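Local coordinates for protein alpha-fucosidase (Bifidobacterium bifidum, PDB 2EAB) that probably hydrolyses alpha-1,2-linked L-fucosyl residues, as the catalytic domain of a longer, calcium-binding glycoside hydrolase of family 95, at residues A[80-90]-A[486-494]; A[449-459]-A[471-482]. All coordinates share one frame; numbering follows the deposited sequence.

Contact 1 and contact 2 lie on the same side of the chain's centre, with about 17 Å between their own centres. Along the chain contact 2 is nested inside contact 1: residues 80-90 come first, in a loop after strand 69-76 of the N-terminal beta region, then 449-459, 471-482 and finally 486-494. Contact 2 stays within the family 95 catalytic region, folding a loop back onto helices 442-450 and 452-463. Contact 1 then ties the segment that follows to the distant N-terminal loop. The two meet where Thr493 OG1 and Thr458 OG1, 2.7 Å apart, probably hydrogen-bond, so helix 452-463 is linked to the interface between the two regions.

Contact 1 of 2, residues A[80-90]-A[486-494]; sequences WTGGPGSSTSY and ENTAYGWTA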
loop_
_atom_site.group_PDB
_atom_site.type_symbol
_atom_site.label_atom_id
_atom_site.label_comp_id
_atom_site.label_asym_id
_atom_site.label_seq_id
_atom_site.Cartn_x
_atom_site.Cartn_y
_atom_site.Cartn_z
ATOM N N TRP A 80 -16.702 1.682 -9.146
ATOM C CA TRP A 80 -15.819 1.090 -10.135
ATOM C C TRP A 80 -16.615 0.702 -11.377
ATOM O O TRP A 80 -17.604 -0.024 -11.276
ATOM C CB TRP A 80 -15.205 -0.182 -9.538
ATOM C CG TRP A 80 -13.841 -0.033 -8.941
ATOM C CD1 TRP A 80 -13.510 0.299 -7.653
ATOM C CD2 TRP A 80 -12.615 -0.262 -9.625
ATOM N NE1 TRP A 80 -12.134 0.296 -7.510
ATOM C CE2 TRP A 80 -11.565 -0.046 -8.710
ATOM C CE3 TRP A 80 -12.303 -0.643 -10.937
ATOM C CZ2 TRP A 80 -10.220 -0.183 -9.072
ATOM C CZ3 TRP A 80 -10.978 -0.780 -11.296
ATOM C CH2 TRP A 80 -9.951 -0.546 -10.367
ATOM N N THR A 81 -16.188 1.185 -12.539
ATOM C CA THR A 81 -16.701 0.660 -13.802
ATOM C C THR A 81 -15.991 -0.660 -14.129
ATOM O O THR A 81 -15.054 -1.055 -13.438
ATOM C CB THR A 81 -16.512 1.653 -14.962
ATOM O OG1 THR A 81 -15.126 1.984 -15.070
ATOM C CG2 THR A 81 -17.336 2.923 -14.755
ATOM N N GLY A 82 -16.446 -1.332 -15.183
ATOM C CA GLY A 82 -15.921 -2.631 -15.586
ATOM C C GLY A 82 -16.689 -3.790 -14.979
ATOM O O GLY A 82 -17.696 -3.605 -14.289
ATOM N N GLY A 83 -16.215 -5.003 -15.248
ATOM C CA GLY A 83 -16.762 -6.188 -14.605
ATOM C C GLY A 83 -18.032 -6.706 -15.252
ATOM O O GLY A 83 -18.410 -6.281 -16.348
ATOM N N PRO A 84 -18.722 -7.637 -14.577
ATOM C CA PRO A 84 -19.923 -8.214 -15.165
ATOM C C PRO A 84 -20.950 -7.122 -15.456
ATOM O O PRO A 84 -21.124 -6.195 -14.662
ATOM C CB PRO A 84 -20.416 -9.190 -14.089
ATOM C CG PRO A 84 -19.762 -8.751 -12.833
ATOM C CD PRO A 84 -18.447 -8.173 -13.236
ATOM N N GLY A 85 -21.591 -7.220 -16.617
ATOM C CA GLY A 85 -22.533 -6.205 -17.059
ATOM C C GLY A 85 -21.935 -5.154 -17.973
ATOM O O GLY A 85 -22.670 -4.401 -18.605
ATOM N N SER A 86 -20.608 -5.094 -18.061
ATOM C CA SER A 86 -19.944 -4.140 -18.955
ATOM C C SER A 86 -19.869 -4.639 -20.401
ATOM O O SER A 86 -19.531 -3.872 -21.311
ATOM C CB SER A 86 -18.537 -3.813 -18.453
ATOM O OG SER A 86 -17.708 -4.963 -18.517
ATOM N N SER A 87 -20.148 -5.928 -20.584
ATOM C CA SER A 87 -20.286 -6.568 -21.889
ATOM C C SER A 87 -21.166 -7.784 -21.671
ATOM O O SER A 87 -21.512 -8.103 -20.534
ATOM C CB SER A 87 -18.934 -7.030 -22.421
ATOM O OG SER A 87 -18.520 -8.200 -21.736
ATOM N N THR A 88 -21.511 -8.476 -22.751
ATOM C CA THR A 88 -22.309 -9.697 -22.642
ATOM C C THR A 88 -21.445 -10.936 -22.387
ATOM O O THR A 88 -21.971 -12.041 -22.243
ATOM C CB THR A 88 -23.179 -9.917 -23.903
ATOM O OG1 THR A 88 -22.337 -9.984 -25.057
ATOM C CG2 THR A 88 -24.186 -8.782 -24.070
ATOM N N SER A 89 -20.126 -10.753 -22.314
ATOM C CA SER A 89 -19.212 -11.888 -22.254
ATOM C C SER A 89 -18.062 -11.725 -21.258
ATOM O O SER A 89 -17.050 -12.413 -21.370
ATOM C CB SER A 89 -18.675 -12.204 -23.656
ATOM O OG SER A 89 -18.014 -11.083 -24.210
ATOM N N TYR A 90 -18.220 -10.835 -20.280
ATOM C CA TYR A 90 -17.160 -10.573 -19.307
ATOM C C TYR A 90 -16.626 -11.860 -18.690
ATOM O O TYR A 90 -17.394 -12.649 -18.131
ATOM C CB TYR A 90 -17.644 -9.636 -18.202
ATOM C CG TYR A 90 -16.537 -9.292 -17.236
ATOM C CD1 TYR A 90 -15.603 -8.313 -17.555
ATOM C CD2 TYR A 90 -16.399 -9.964 -16.019
ATOM C CE1 TYR A 90 -14.556 -8.001 -16.689
ATOM C CE2 TYR A 90 -15.355 -9.655 -15.133
ATOM C CZ TYR A 90 -14.438 -8.669 -15.479
ATOM O OH TYR A 90 -13.403 -8.329 -14.639
ATOM N N GLU A 486 -2.195 -5.412 -13.648
ATOM C CA GLU A 486 -3.372 -4.559 -13.585
ATOM C C GLU A 486 -4.567 -5.353 -13.092
ATOM O O GLU A 486 -5.028 -6.270 -13.766
ATOM C CB GLU A 486 -3.682 -3.958 -14.952
ATOM C CG GLU A 486 -2.573 -3.105 -15.520
ATOM C CD GLU A 486 -3.033 -2.324 -16.724
ATOM O OE1 GLU A 486 -3.858 -2.849 -17.506
ATOM O OE2 GLU A 486 -2.566 -1.176 -16.896
ATOM N N ASN A 487 -5.052 -4.981 -11.911
ATOM C CA ASN A 487 -6.181 -5.625 -11.267
ATOM C C ASN A 487 -7.263 -4.607 -10.943
ATOM O O ASN A 487 -7.031 -3.393 -11.002
ATOM C CB ASN A 487 -5.702 -6.391 -10.034
ATOM C CG ASN A 487 -5.089 -7.724 -10.399
ATOM O OD1 ASN A 487 -5.797 -8.723 -10.520
ATOM N ND2 ASN A 487 -3.778 -7.744 -10.615
ATOM N N THR A 488 -8.459 -5.103 -10.642
ATOM C CA THR A 488 -9.618 -4.230 -10.476
ATOM C C THR A 488 -10.488 -4.727 -9.322
ATOM O O THR A 488 -10.103 -5.635 -8.584
ATOM C CB THR A 488 -10.482 -4.184 -11.755
ATOM O OG1 THR A 488 -11.136 -5.445 -11.911
ATOM C CG2 THR A 488 -9.657 -3.846 -12.992
ATOM N N ALA A 489 -11.675 -4.147 -9.191
ATOM C CA ALA A 489 -12.670 -4.609 -8.229
ATOM C C ALA A 489 -13.381 -5.897 -8.671
ATOM O O ALA A 489 -14.155 -6.466 -7.896
ATOM C CB ALA A 489 -13.690 -3.506 -7.969
ATOM N N TYR A 490 -13.130 -6.355 -9.899
ATOM C CA TYR A 490 -13.974 -7.372 -10.536
ATOM C C TYR A 490 -13.233 -8.597 -11.075
ATOM O O TYR A 490 -13.646 -9.196 -12.080
ATOM C CB TYR A 490 -14.799 -6.738 -11.659
ATOM C CG TYR A 490 -15.676 -5.591 -11.224
ATOM C CD1 TYR A 490 -16.751 -5.804 -10.368
ATOM C CD2 TYR A 490 -15.448 -4.297 -11.688
ATOM C CE1 TYR A 490 -17.569 -4.763 -9.976
ATOM C CE2 TYR A 490 -16.259 -3.239 -11.292
ATOM C CZ TYR A 490 -17.324 -3.484 -10.440
ATOM O OH TYR A 490 -18.150 -2.458 -10.033
ATOM N N GLY A 491 -12.154 -9.000 -10.413
ATOM C CA GLY A 491 -11.471 -10.223 -10.824
ATOM C C GLY A 491 -10.875 -10.168 -12.223
ATOM O O GLY A 491 -10.934 -11.152 -12.969
ATOM N N TRP A 492 -10.292 -9.015 -12.562
ATOM C CA TRP A 492 -9.549 -8.806 -13.808
ATOM C C TRP A 492 -8.146 -9.393 -13.627
ATOM O O TRP A 492 -7.148 -8.672 -13.469
ATOM C CB TRP A 492 -9.489 -7.313 -14.098
ATOM C CG TRP A 492 -8.953 -6.896 -15.434
ATOM C CD1 TRP A 492 -7.728 -6.349 -15.691
ATOM C CD2 TRP A 492 -9.649 -6.925 -16.685
ATOM N NE1 TRP A 492 -7.608 -6.054 -17.032
ATOM C CE2 TRP A 492 -8.777 -6.391 -17.660
ATOM C CE3 TRP A 492 -10.920 -7.361 -17.076
ATOM C CZ2 TRP A 492 -9.143 -6.272 -18.998
ATOM C CZ3 TRP A 492 -11.283 -7.235 -18.408
ATOM C CH2 TRP A 492 -10.394 -6.703 -19.353
ATOM N N THR A 493 -8.089 -10.721 -13.648
ATOM C CA THR A 493 -6.876 -11.459 -13.326
ATOM C C THR A 493 -6.120 -11.892 -14.573
ATOM O O THR A 493 -5.008 -12.410 -14.474
ATOM C CB THR A 493 -7.168 -12.685 -12.432
ATOM O OG1 THR A 493 -8.154 -13.516 -13.055
ATOM C CG2 THR A 493 -7.711 -12.233 -11.090
ATOM N N ALA A 494 -6.709 -11.661 -15.745
ATOM C CA ALA A 494 -5.999 -11.913 -16.994
ATOM C C ALA A 494 -4.749 -11.050 -17.094
ATOM O O ALA A 494 -4.674 -9.981 -16.488
ATOM C CB ALA A 494 -6.895 -11.628 -18.172
HETATM O O HOH W 1 -12.677 -5.308 -14.117
#
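Tyr490 and Tyr90 are aimed across the contact by their first torsions: in Tyr490, CG stands opposite the carbonyl carbon (chi1 -57°), which sends the ring along the backbone of residues 80-83, while Tyr90 carries its CG opposite the backbone N (chi1 -177°), stretching the phenol back toward 490-492. Each hydroxyl ends on a main-chain carbonyl of the other segment. Tyr490 OH donates to Trp80 O over 2.8 Å, and Tyr90 OH donates to Tyr490 O over 2.7 Å, approaching from above the carbonyl plane.

Between its two ends Tyr490 is wrapped by backbone. Gly82 O lies over one face of the ring, 3.3 Å from Tyr490 CE2, and Thr81 O sits at its edge. Gly83 comes so near that a beta carbon there would run into Tyr490 CG. A phenylalanine in place of Tyr490 would probably leave Trp80 O without the phenol as donor, with Asn238 as its remaining partner.

The indole of Trp80 covers the turn before Tyr490. Ala489 CB makes a CH-pi contact with the five-membered ring, 3.7 Å from its centroid and 15° off the normal, while Thr488 CB touches the six-membered ring at CZ3, 3.5 Å away. Tyr90 OH also reaches the edge of the Trp492 indole, 3.6 Å from CE3, and accepts from a water that is 2.7 Å from Thr488 OG1.

Ala489 N is buried without a hydrogen-bond partner, over a face of the Trp80 indole and 3.8 Å above its plane, but the chemistry is otherwise reciprocal: each segment supplies a phenol and a carbonyl. These crossed bonds join the N-terminal beta region to the family 95 catalytic region near the bound calcium ion, whose ligand residue Leu393 lies next to Ala489; the join therefore rests on tyrosine hydroxyls and aromatic packing, with no salt bridge.

Contact 2 of 2, residues A[449-459]-A[471-482]; sequences EGLVKPGRVTA and ETTPIGEGEGYM. With EDO (1,2-ethanediol), chain H.
Glu471 opens the second segment by meeting Lys453. Its side chain bends at chi2 (49°), swinging the carboxylate back over the extended lysine, and Lys453 NZ forms a salt bridge with Glu471 OE2 at 2.6 Å, arriving from above the carboxylate plane. A water accepts from the same NZ and donates to Glu471 O.

At Thr473 and Pro474 the backbone turns its carbonyls to Arg456. The guanidinium grips Thr473 O end-on, NH1 at 2.9 Å and NH2 at 3.2 Å, and NH2 also reaches Pro474 O at 3.1 Å; both oxygens lie in the guanidinium plane. The NH1 bond is the straighter; both NH2 bonds are bent (138°). Glu537 forms a salt bridge with NH2 and takes the N-H of Gly476, so the rotation of the guanidinium is fixed and its charge probably well compensated. Pro474 also begins a type II turn, closed by Glu477 N bonding to Pro474 O from the other face of that carbonyl.

Ile475 lays CD1 3.8 Å from Glu449 CB, and its CG1 packs on Val452. Gly478 passes close beside Arg456, where a beta carbon would strike NE. Gly480 O then rests against Arg456 CG and Ala459 CB.

Tyr481 sets its ring squarely on Val452: CG2 stands 3.7 Å from the ring centroid, only 2° off the normal. The phenol hydroxyl bonds to Leu534 O of helix 525-546. Met482 N finally donates to Gly455 O at 2.9 Å, on the face opposite Ala459 N, while the methionine SD packs against Thr458 CG2.

A returning loop is thus laid along helix 452-463 and the end of helix 442-450, held at its start by the Lys453-Glu471 salt bridge and the Arg456 grip on loop carbonyls, and at its end by Met482 N on Gly455 O, consistent with the (alpha/alpha)6-barrel of family 95 catalytic domains.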
loop_
_atom_site.group_PDB
_atom_site.type_symbol
_atom_site.label_atom_id
_atom_site.label_comp_id
_atom_site.label_asym_id
_atom_site.label_seq_id
_atom_site.Cartn_x
_atom_site.Cartn_y
_atom_site.Cartn_z
ATOM N N GLU A 449 -7.688 -13.230 -1.300
ATOM C CA GLU A 449 -8.653 -14.340 -1.304
ATOM C C GLU A 449 -9.634 -14.183 -2.465
ATOM O O GLU A 449 -9.997 -15.165 -3.118
ATOM C CB GLU A 449 -9.396 -14.441 0.029
ATOM C CG GLU A 449 -8.494 -14.890 1.166
ATOM C CD GLU A 449 -9.125 -14.782 2.543
ATOM O OE1 GLU A 449 -9.947 -13.871 2.777
ATOM O OE2 GLU A 449 -8.754 -15.599 3.419
ATOM N N GLY A 450 -10.022 -12.939 -2.734
ATOM C CA GLY A 450 -10.923 -12.606 -3.833
ATOM C C GLY A 450 -10.360 -12.868 -5.220
ATOM O O GLY A 450 -11.114 -12.958 -6.189
ATOM N N LEU A 451 -9.038 -12.988 -5.328
ATOM C CA LEU A 451 -8.411 -13.320 -6.602
ATOM C C LEU A 451 -8.479 -14.804 -6.932
ATOM O O LEU A 451 -8.229 -15.191 -8.071
ATOM C CB LEU A 451 -6.953 -12.859 -6.634
ATOM C CG LEU A 451 -6.699 -11.355 -6.500
ATOM C CD1 LEU A 451 -5.206 -11.077 -6.440
ATOM C CD2 LEU A 451 -7.345 -10.567 -7.636
ATOM N N VAL A 452 -8.815 -15.652 -5.960
ATOM C CA VAL A 452 -8.715 -17.092 -6.177
ATOM C C VAL A 452 -9.716 -17.600 -7.217
ATOM O O VAL A 452 -9.317 -18.256 -8.175
ATOM C CB VAL A 452 -8.774 -17.888 -4.855
ATOM C CG1 VAL A 452 -8.749 -19.389 -5.124
ATOM C CG2 VAL A 452 -7.611 -17.485 -3.945
ATOM N N LYS A 453 -11.001 -17.311 -7.034
ATOM C CA LYS A 453 -12.002 -17.777 -7.995
ATOM C C LYS A 453 -11.771 -17.270 -9.429
ATOM O O LYS A 453 -11.659 -18.084 -10.342
ATOM C CB LYS A 453 -13.425 -17.497 -7.506
ATOM C CG LYS A 453 -13.849 -18.380 -6.342
ATOM C CD LYS A 453 -15.275 -18.089 -5.926
ATOM C CE LYS A 453 -15.705 -19.001 -4.792
ATOM N NZ LYS A 453 -17.107 -18.721 -4.389
ATOM N N PRO A 454 -11.679 -15.941 -9.637
ATOM C CA PRO A 454 -11.380 -15.502 -11.008
ATOM C C PRO A 454 -10.004 -15.975 -11.487
ATOM O O PRO A 454 -9.840 -16.326 -12.658
ATOM C CB PRO A 454 -11.449 -13.975 -10.910
ATOM C CG PRO A 454 -11.213 -13.668 -9.462
ATOM C CD PRO A 454 -11.858 -14.795 -8.724
ATOM N N GLY A 455 -9.040 -16.030 -10.574
ATOM C CA GLY A 455 -7.682 -16.434 -10.916
ATOM C C GLY A 455 -7.555 -17.885 -11.332
ATOM O O GLY A 455 -6.628 -18.239 -12.061
ATOM N N ARG A 456 -8.476 -18.734 -10.880
ATOM C CA ARG A 456 -8.502 -20.127 -11.323
ATOM C C ARG A 456 -8.866 -20.223 -12.807
ATOM O O ARG A 456 -8.407 -21.127 -13.504
ATOM C CB ARG A 456 -9.456 -20.960 -10.463
ATOM C CG ARG A 456 -8.878 -21.323 -9.106
ATOM C CD ARG A 456 -9.937 -21.900 -8.202
ATOM N NE ARG A 456 -9.396 -22.356 -6.928
ATOM C CZ ARG A 456 -10.142 -22.816 -5.927
ATOM N NH1 ARG A 456 -11.462 -22.896 -6.049
ATOM N NH2 ARG A 456 -9.563 -23.216 -4.806
ATOM N N VAL A 457 -9.688 -19.290 -13.288
ATOM C CA VAL A 457 -10.008 -19.208 -14.712
ATOM C C VAL A 457 -8.743 -18.851 -15.495
ATOM O O VAL A 457 -8.412 -19.501 -16.479
ATOM C CB VAL A 457 -11.129 -18.178 -15.004
ATOM C CG1 VAL A 457 -11.483 -18.163 -16.482
ATOM C CG2 VAL A 457 -12.373 -18.481 -14.178
ATOM N N THR A 458 -8.024 -17.832 -15.033
ATOM C CA THR A 458 -6.779 -17.415 -15.667
ATOM C C THR A 458 -5.740 -18.537 -15.652
ATOM O O THR A 458 -5.056 -18.772 -16.650
ATOM C CB THR A 458 -6.237 -16.159 -14.976
ATOM O OG1 THR A 458 -7.247 -15.145 -15.019
ATOM C CG2 THR A 458 -4.997 -15.636 -15.667
ATOM N N ALA A 459 -5.614 -19.223 -14.518
ATOM C CA ALA A 459 -4.680 -20.342 -14.388
ATOM C C ALA A 459 -4.984 -21.451 -15.389
ATOM O O ALA A 459 -4.070 -22.034 -15.976
ATOM C CB ALA A 459 -4.684 -20.886 -12.971
ATOM N N GLU A 471 -16.241 -23.579 -7.820
ATOM C CA GLU A 471 -17.069 -22.782 -6.920
ATOM C C GLU A 471 -17.005 -23.292 -5.482
ATOM O O GLU A 471 -16.902 -22.497 -4.540
ATOM C CB GLU A 471 -18.517 -22.726 -7.427
ATOM C CG GLU A 471 -19.447 -21.808 -6.629
ATOM C CD GLU A 471 -18.871 -20.420 -6.377
ATOM O OE1 GLU A 471 -18.083 -19.912 -7.209
ATOM O OE2 GLU A 471 -19.215 -19.826 -5.332
ATOM N N THR A 472 -17.033 -24.613 -5.323
ATOM C CA THR A 472 -17.078 -25.239 -4.002
ATOM C C THR A 472 -15.721 -25.702 -3.458
ATOM O O THR A 472 -15.605 -25.998 -2.272
ATOM C CB THR A 472 -18.089 -26.413 -3.961
ATOM O OG1 THR A 472 -17.741 -27.388 -4.953
ATOM C CG2 THR A 472 -19.512 -25.915 -4.214
ATOM N N THR A 473 -14.700 -25.762 -4.311
ATOM C CA THR A 473 -13.355 -26.174 -3.888
ATOM C C THR A 473 -12.709 -25.060 -3.057
ATOM O O THR A 473 -12.446 -23.974 -3.582
ATOM C CB THR A 473 -12.476 -26.537 -5.112
ATOM O OG1 THR A 473 -13.070 -27.639 -5.804
ATOM C CG2 THR A 473 -11.065 -26.933 -4.692
ATOM N N PRO A 474 -12.462 -25.309 -1.753
ATOM C CA PRO A 474 -11.932 -24.239 -0.902
ATOM C C PRO A 474 -10.582 -23.716 -1.364
ATOM O O PRO A 474 -9.819 -24.431 -2.013
ATOM C CB PRO A 474 -11.781 -24.912 0.468
ATOM C CG PRO A 474 -12.723 -26.062 0.433
ATOM C CD PRO A 474 -12.682 -26.550 -0.987
ATOM N N ILE A 475 -10.301 -22.465 -1.019
ATOM C CA ILE A 475 -8.974 -21.912 -1.213
ATOM C C ILE A 475 -7.979 -22.866 -0.559
ATOM O O ILE A 475 -8.165 -23.285 0.595
ATOM C CB ILE A 475 -8.854 -20.515 -0.589
ATOM C CG1 ILE A 475 -9.801 -19.534 -1.290
ATOM C CG2 ILE A 475 -7.414 -20.019 -0.675
ATOM C CD1 ILE A 475 -9.919 -18.189 -0.612
ATOM N N GLY A 476 -6.940 -23.225 -1.305
ATOM C CA GLY A 476 -5.948 -24.176 -0.819
ATOM C C GLY A 476 -6.035 -25.529 -1.488
ATOM O O GLY A 476 -5.040 -26.251 -1.561
ATOM N N GLU A 477 -7.227 -25.868 -1.979
ATOM C CA GLU A 477 -7.501 -27.201 -2.520
ATOM C C GLU A 477 -7.627 -27.223 -4.038
ATOM O O GLU A 477 -7.802 -28.288 -4.634
ATOM C CB GLU A 477 -8.765 -27.788 -1.880
ATOM C CG GLU A 477 -8.755 -27.787 -0.355
ATOM C CD GLU A 477 -7.506 -28.412 0.222
ATOM O OE1 GLU A 477 -7.218 -29.582 -0.105
ATOM O OE2 GLU A 477 -6.811 -27.732 1.006
ATOM N N GLY A 478 -7.524 -26.054 -4.661
ATOM C CA GLY A 478 -7.581 -25.948 -6.116
ATOM C C GLY A 478 -6.222 -26.138 -6.762
ATOM O O GLY A 478 -5.218 -26.350 -6.078
ATOM N N GLU A 479 -6.197 -26.062 -8.089
ATOM C CA GLU A 479 -4.969 -26.277 -8.852
ATOM C C GLU A 479 -4.102 -25.031 -8.990
ATOM O O GLU A 479 -2.957 -25.115 -9.434
ATOM C CB GLU A 479 -5.289 -26.859 -10.228
ATOM C CG GLU A 479 -5.798 -28.282 -10.165
ATOM C CD GLU A 479 -4.802 -29.206 -9.489
ATOM O OE1 GLU A 479 -3.656 -29.316 -9.976
ATOM O OE2 GLU A 479 -5.164 -29.810 -8.456
ATOM N N GLY A 480 -4.643 -23.881 -8.598
ATOM C CA GLY A 480 -3.895 -22.641 -8.688
ATOM C C GLY A 480 -4.713 -21.476 -9.186
ATOM O O GLY A 480 -5.691 -21.639 -9.914
ATOM N N TYR A 481 -4.288 -20.286 -8.783
ATOM C CA TYR A 481 -4.900 -19.044 -9.222
ATOM C C TYR A 481 -3.794 -18.124 -9.728
ATOM O O TYR A 481 -2.731 -18.009 -9.116
ATOM C CB TYR A 481 -5.747 -18.401 -8.105
ATOM C CG TYR A 481 -5.021 -18.222 -6.788
ATOM C CD1 TYR A 481 -4.554 -16.973 -6.399
ATOM C CD2 TYR A 481 -4.795 -19.307 -5.937
ATOM C CE1 TYR A 481 -3.879 -16.806 -5.199
ATOM C CE2 TYR A 481 -4.116 -19.156 -4.738
ATOM C CZ TYR A 481 -3.659 -17.902 -4.377
ATOM O OH TYR A 481 -2.983 -17.732 -3.190
ATOM N N MET A 482 -4.054 -17.506 -10.872
ATOM C CA MET A 482 -3.083 -16.674 -11.549
ATOM C C MET A 482 -3.667 -15.278 -11.723
ATOM O O MET A 482 -4.835 -15.127 -12.077
ATOM C CB MET A 482 -2.749 -17.290 -12.911
ATOM C CG MET A 482 -1.706 -16.526 -13.703
ATOM S SD MET A 482 -1.514 -17.183 -15.370
ATOM C CE MET A 482 0.146 -17.872 -15.320
HETATM C C1 EDO H . -14.403 -12.781 -5.202
HETATM O O1 EDO H . -13.677 -13.919 -5.704
HETATM C C2 EDO H . -15.352 -13.149 -4.000
HETATM O O2 EDO H . -16.125 -14.271 -4.404
HETATM O O HOH W 2 -17.652 -20.775 -2.597
#